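Local coordinates for protein dicer Related Helicase (Caenorhabditis elegans, PDB 6M6Q) that probably binds single- and double-stranded RNA and hydrolyses ATP as a RIG-I-like helicase, the piece here being its helical N-terminal domain, at residues B[305-308]-B[313-316]; B[295-298]-B[302-305]. One frame throughout, in Å; residues are numbered along the deposited sequence.

Interaction 1: residues B[305-308]-B[313-316]; sequences AALY and NWPE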
loop_
_atom_site.group_PDB
_atom_site.type_symbol
_atom_site.label_atom_id
_atom_site.label_comp_id
_atom_site.label_asym_id
_atom_site.label_seq_id
_atom_site.Cartn_x
_atom_site.Cartn_y
_atom_site.Cartn_z
ATOM N N ALA B 305 -4.301 -12.427 7.312
ATOM C CA ALA B 305 -4.316 -11.573 6.104
ATOM C C ALA B 305 -2.917 -11.009 5.869
ATOM O O ALA B 305 -2.483 -10.989 4.707
ATOM C CB ALA B 305 -5.336 -10.472 6.247
ATOM N N ALA B 306 -2.217 -10.647 6.951
ATOM C CA ALA B 306 -0.839 -10.114 6.932
ATOM C C ALA B 306 0.130 -11.176 6.398
ATOM O O ALA B 306 1.103 -10.794 5.744
ATOM C CB ALA B 306 -0.453 -9.665 8.306
ATOM N N LEU B 307 -0.140 -12.460 6.669
ATOM C CA LEU B 307 0.695 -13.609 6.211
ATOM C C LEU B 307 0.634 -13.720 4.682
ATOM O O LEU B 307 1.653 -14.111 4.101
ATOM C CB LEU B 307 0.217 -14.919 6.857
ATOM C CG LEU B 307 0.749 -15.232 8.258
ATOM C CD1 LEU B 307 0.140 -16.520 8.791
ATOM C CD2 LEU B 307 2.267 -15.327 8.274
ATOM N N TYR B 308 -0.512 -13.427 4.057
ATOM C CA TYR B 308 -0.708 -13.581 2.583
ATOM C C TYR B 308 0.141 -12.541 1.835
ATOM O O TYR B 308 0.476 -12.796 0.658
ATOM C CB TYR B 308 -2.192 -13.522 2.185
ATOM C CG TYR B 308 -2.974 -14.764 2.537
ATOM C CD1 TYR B 308 -3.649 -14.854 3.743
ATOM C CD2 TYR B 308 -2.965 -15.885 1.721
ATOM C CE1 TYR B 308 -4.319 -16.009 4.119
ATOM C CE2 TYR B 308 -3.644 -17.046 2.074
ATOM C CZ TYR B 308 -4.325 -17.109 3.280
ATOM O OH TYR B 308 -4.990 -18.240 3.659
ATOM N N ASN B 313 1.725 -18.580 -0.767
ATOM C CA ASN B 313 1.606 -20.064 -0.724
ATOM C C ASN B 313 1.832 -20.575 0.709
ATOM O O ASN B 313 2.113 -21.788 0.846
ATOM C CB ASN B 313 2.599 -20.773 -1.670
ATOM C CG ASN B 313 2.756 -20.130 -3.036
ATOM O OD1 ASN B 313 1.895 -20.280 -3.901
ATOM N ND2 ASN B 313 3.887 -19.473 -3.263
ATOM N N TRP B 314 1.653 -19.731 1.741
ATOM C CA TRP B 314 2.030 -20.078 3.144
ATOM C C TRP B 314 1.181 -21.244 3.670
ATOM O O TRP B 314 1.721 -22.100 4.364
ATOM C CB TRP B 314 2.032 -18.857 4.096
ATOM C CG TRP B 314 0.689 -18.312 4.476
ATOM C CD1 TRP B 314 0.052 -17.251 3.904
ATOM C CD2 TRP B 314 -0.169 -18.761 5.545
ATOM N NE1 TRP B 314 -1.150 -17.027 4.517
ATOM C CE2 TRP B 314 -1.322 -17.947 5.514
ATOM C CE3 TRP B 314 -0.102 -19.793 6.488
ATOM C CZ2 TRP B 314 -2.385 -18.126 6.395
ATOM C CZ3 TRP B 314 -1.160 -19.972 7.360
ATOM C CH2 TRP B 314 -2.282 -19.147 7.316
ATOM N N PRO B 315 -0.139 -21.376 3.349
ATOM C CA PRO B 315 -0.927 -22.481 3.901
ATOM C C PRO B 315 -0.498 -23.855 3.339
ATOM O O PRO B 315 -0.518 -24.809 4.089
ATOM C CB PRO B 315 -2.388 -22.143 3.532
ATOM C CG PRO B 315 -2.355 -20.671 3.091
ATOM C CD PRO B 315 -0.960 -20.479 2.520
ATOM N N GLU B 316 -0.097 -23.920 2.059
ATOM C CA GLU B 316 0.389 -25.165 1.393
ATOM C C GLU B 316 1.767 -25.548 1.956
ATOM O O GLU B 316 2.005 -26.753 2.139
ATOM C CB GLU B 316 0.464 -24.990 -0.129
ATOM C CG GLU B 316 -0.888 -24.817 -0.799
ATOM C CD GLU B 316 -1.410 -23.395 -0.771
ATOM O OE1 GLU B 316 -0.991 -22.584 -1.638
ATOM O OE2 GLU B 316 -2.159 -23.077 0.164
#
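The indole nitrogen of Trp314 is met by the Tyr308 ring at the edge of the indole and by Leu307 CB over its face. NE1 stands 3.2 Å above the plane of the Tyr308 ring and over its centre, at similar distances from all the carbons of that ring. The pair is T-shaped: the edge of the indole that carries NE1 is turned to the face of the tyrosine, the planes meet at 64°, and the centroid of the five-membered ring is 4.2 Å from that of the phenol. An indole suits this place because its polarised N-H edge can be offered to an electron-rich face. Leu307 approaches from another direction, laying CB over the five-membered ring in a CH-pi contact, 3.6 Å from its centroid. Its CD1 extends the cover toward the benzo ring, 3.8 Å from Trp314 CZ2. The contact joins helix 301-310 to helix 314-333 across the short link between them, within an all-helical domain consistent with the CARD-bearing N-terminal part of RIG-I-like receptors. Pro315, next along the chain, places CG over the face of the indole opposite Leu307, and the flat ring is sandwiched between two aliphatic groups. The same CG meets the phenol, 3.6 Å from Tyr308 OH, a rigid apolar ring packing well beside an aromatic one. With CG of Trp314 between its backbone N and carbonyl carbon (chi1 73°), the indole reaches back over helix 301-310. Tyr308 also stacks on Tyr308 of the second subunit, while Glu316 forms a salt bridge with Arg304 of that subunit.

Interaction 2: residues B[295-298]-B[302-305]; sequences DAMK and ANRA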
loop_
_atom_site.group_PDB
_atom_site.type_symbol
_atom_site.label_atom_id
_atom_site.label_comp_id
_atom_site.label_asym_id
_atom_site.label_seq_id
_atom_site.Cartn_x
_atom_site.Cartn_y
_atom_site.Cartn_z
ATOM N N ASP B 295 3.349 -19.394 12.807
ATOM C CA ASP B 295 2.435 -20.121 13.727
ATOM C C ASP B 295 1.832 -19.125 14.728
ATOM O O ASP B 295 0.797 -19.456 15.313
ATOM C CB ASP B 295 3.144 -21.305 14.400
ATOM C CG ASP B 295 3.374 -22.490 13.466
ATOM O OD1 ASP B 295 2.442 -22.811 12.685
ATOM O OD2 ASP B 295 4.490 -23.077 13.508
ATOM N N ALA B 296 2.461 -17.957 14.913
ATOM C CA ALA B 296 2.009 -16.876 15.821
ATOM C C ALA B 296 1.104 -15.881 15.069
ATOM O O ALA B 296 0.538 -14.967 15.724
ATOM C CB ALA B 296 3.216 -16.185 16.420
ATOM N N MET B 297 0.961 -16.043 13.754
ATOM C CA MET B 297 0.194 -15.107 12.887
ATOM C C MET B 297 -0.982 -15.813 12.177
ATOM O O MET B 297 -1.873 -15.095 11.695
ATOM C CB MET B 297 1.110 -14.473 11.840
ATOM C CG MET B 297 2.029 -13.425 12.416
ATOM S SD MET B 297 3.240 -12.871 11.213
ATOM C CE MET B 297 2.177 -11.904 10.141
ATOM N N LYS B 298 -1.029 -17.146 12.168
ATOM C CA LYS B 298 -2.061 -17.917 11.423
ATOM C C LYS B 298 -3.398 -17.960 12.200
ATOM O O LYS B 298 -4.399 -18.386 11.594
ATOM C CB LYS B 298 -1.546 -19.324 11.123
ATOM C CG LYS B 298 -1.201 -20.158 12.346
ATOM C CD LYS B 298 -1.207 -21.653 12.074
ATOM C CE LYS B 298 -0.870 -22.482 13.296
ATOM N NZ LYS B 298 -0.786 -23.926 12.972
ATOM N N ALA B 302 -6.745 -10.926 11.130
ATOM C CA ALA B 302 -5.917 -9.730 10.829
ATOM C C ALA B 302 -4.491 -10.159 10.450
ATOM O O ALA B 302 -3.980 -9.697 9.401
ATOM C CB ALA B 302 -5.913 -8.783 12.000
ATOM N N ASN B 303 -3.858 -10.978 11.289
ATOM C CA ASN B 303 -2.465 -11.464 11.090
ATOM C C ASN B 303 -2.438 -12.493 9.954
ATOM O O ASN B 303 -1.416 -12.570 9.259
ATOM C CB ASN B 303 -1.879 -12.051 12.376
ATOM C CG ASN B 303 -1.409 -10.983 13.335
ATOM O OD1 ASN B 303 -0.604 -10.135 12.961
ATOM N ND2 ASN B 303 -1.878 -11.024 14.574
ATOM N N ARG B 304 -3.517 -13.272 9.811
ATOM C CA ARG B 304 -3.710 -14.293 8.752
ATOM C C ARG B 304 -3.653 -13.585 7.405
ATOM O O ARG B 304 -2.953 -14.069 6.519
ATOM C CB ARG B 304 -5.054 -15.009 8.946
ATOM C CG ARG B 304 -5.087 -16.459 8.483
ATOM C CD ARG B 304 -6.410 -17.110 8.842
ATOM N NE ARG B 304 -7.531 -16.582 8.061
ATOM C CZ ARG B 304 -8.816 -16.698 8.401
ATOM N NH1 ARG B 304 -9.158 -17.305 9.525
ATOM N NH2 ARG B 304 -9.754 -16.189 7.622
ATOM N N ALA B 305 -4.301 -12.427 7.312
ATOM C CA ALA B 305 -4.316 -11.573 6.104
ATOM C C ALA B 305 -2.917 -11.009 5.869
ATOM O O ALA B 305 -2.483 -10.989 4.707
ATOM C CB ALA B 305 -5.336 -10.472 6.247
#
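Van der Waals packing joins Met297 to Asn303: the carbonyl oxygen of Met297 lies against Asn303 CB, the two CB atoms are 3.9 Å apart, and the side chains run roughly at right angles to each other. The flexible thioether chain of Met297 bends at its last torsion (chi3 72°), which brings CE to within 3.8 Å of the backbone O of Asn303. Met297 O is also close to the backbone N of Arg304, but badly angled for a hydrogen bond. Farther along, the methylene part of Arg304 lies against the loop backbone, with its CD 3.6 Å from Lys298 O.

The polar side chains look elsewhere for partners, apart from Lys298, which pairs within its own segment. The amide of Asn303, able both to donate and to accept, gives ND2 to Asp300 and accepts the backbone N-H of Arg195 at OD1. Arg304 sends its guanidinium to Glu316 of the second subunit. With chi1 at 60° and the rest of the chain extended, Lys298 runs back to Asp295, where NZ makes a salt bridge with OD1 at 3.4 Å.

The loop turns between helix 288-295 and helix 301-310, with Met297 and Asn303 both packed on Ile199 of helix 196-204, and Lys298 and Arg304 both against Trp314 of helix 314-333.

Helix 301-310 serves both contacts: interaction 2 packs its first turn against the preceding loop, interaction 1 packs its later part against the start of helix 314-333, and the two segments on that helix share Ala305, though it makes neither contact. Their centres are 8 Å apart and they touch directly. Leu307 CD1, which lies against one face of the indole in interaction 1, also reaches Lys298 N of interaction 2 at 3.6 Å. Trp314 lies against both sides of that contact, with CZ3 3.8 Å from Lys298 CB and CZ2 3.8 Å from Arg304 CG. Three successive chain elements are thereby packed together, and both contacts lie at the interface with the second subunit.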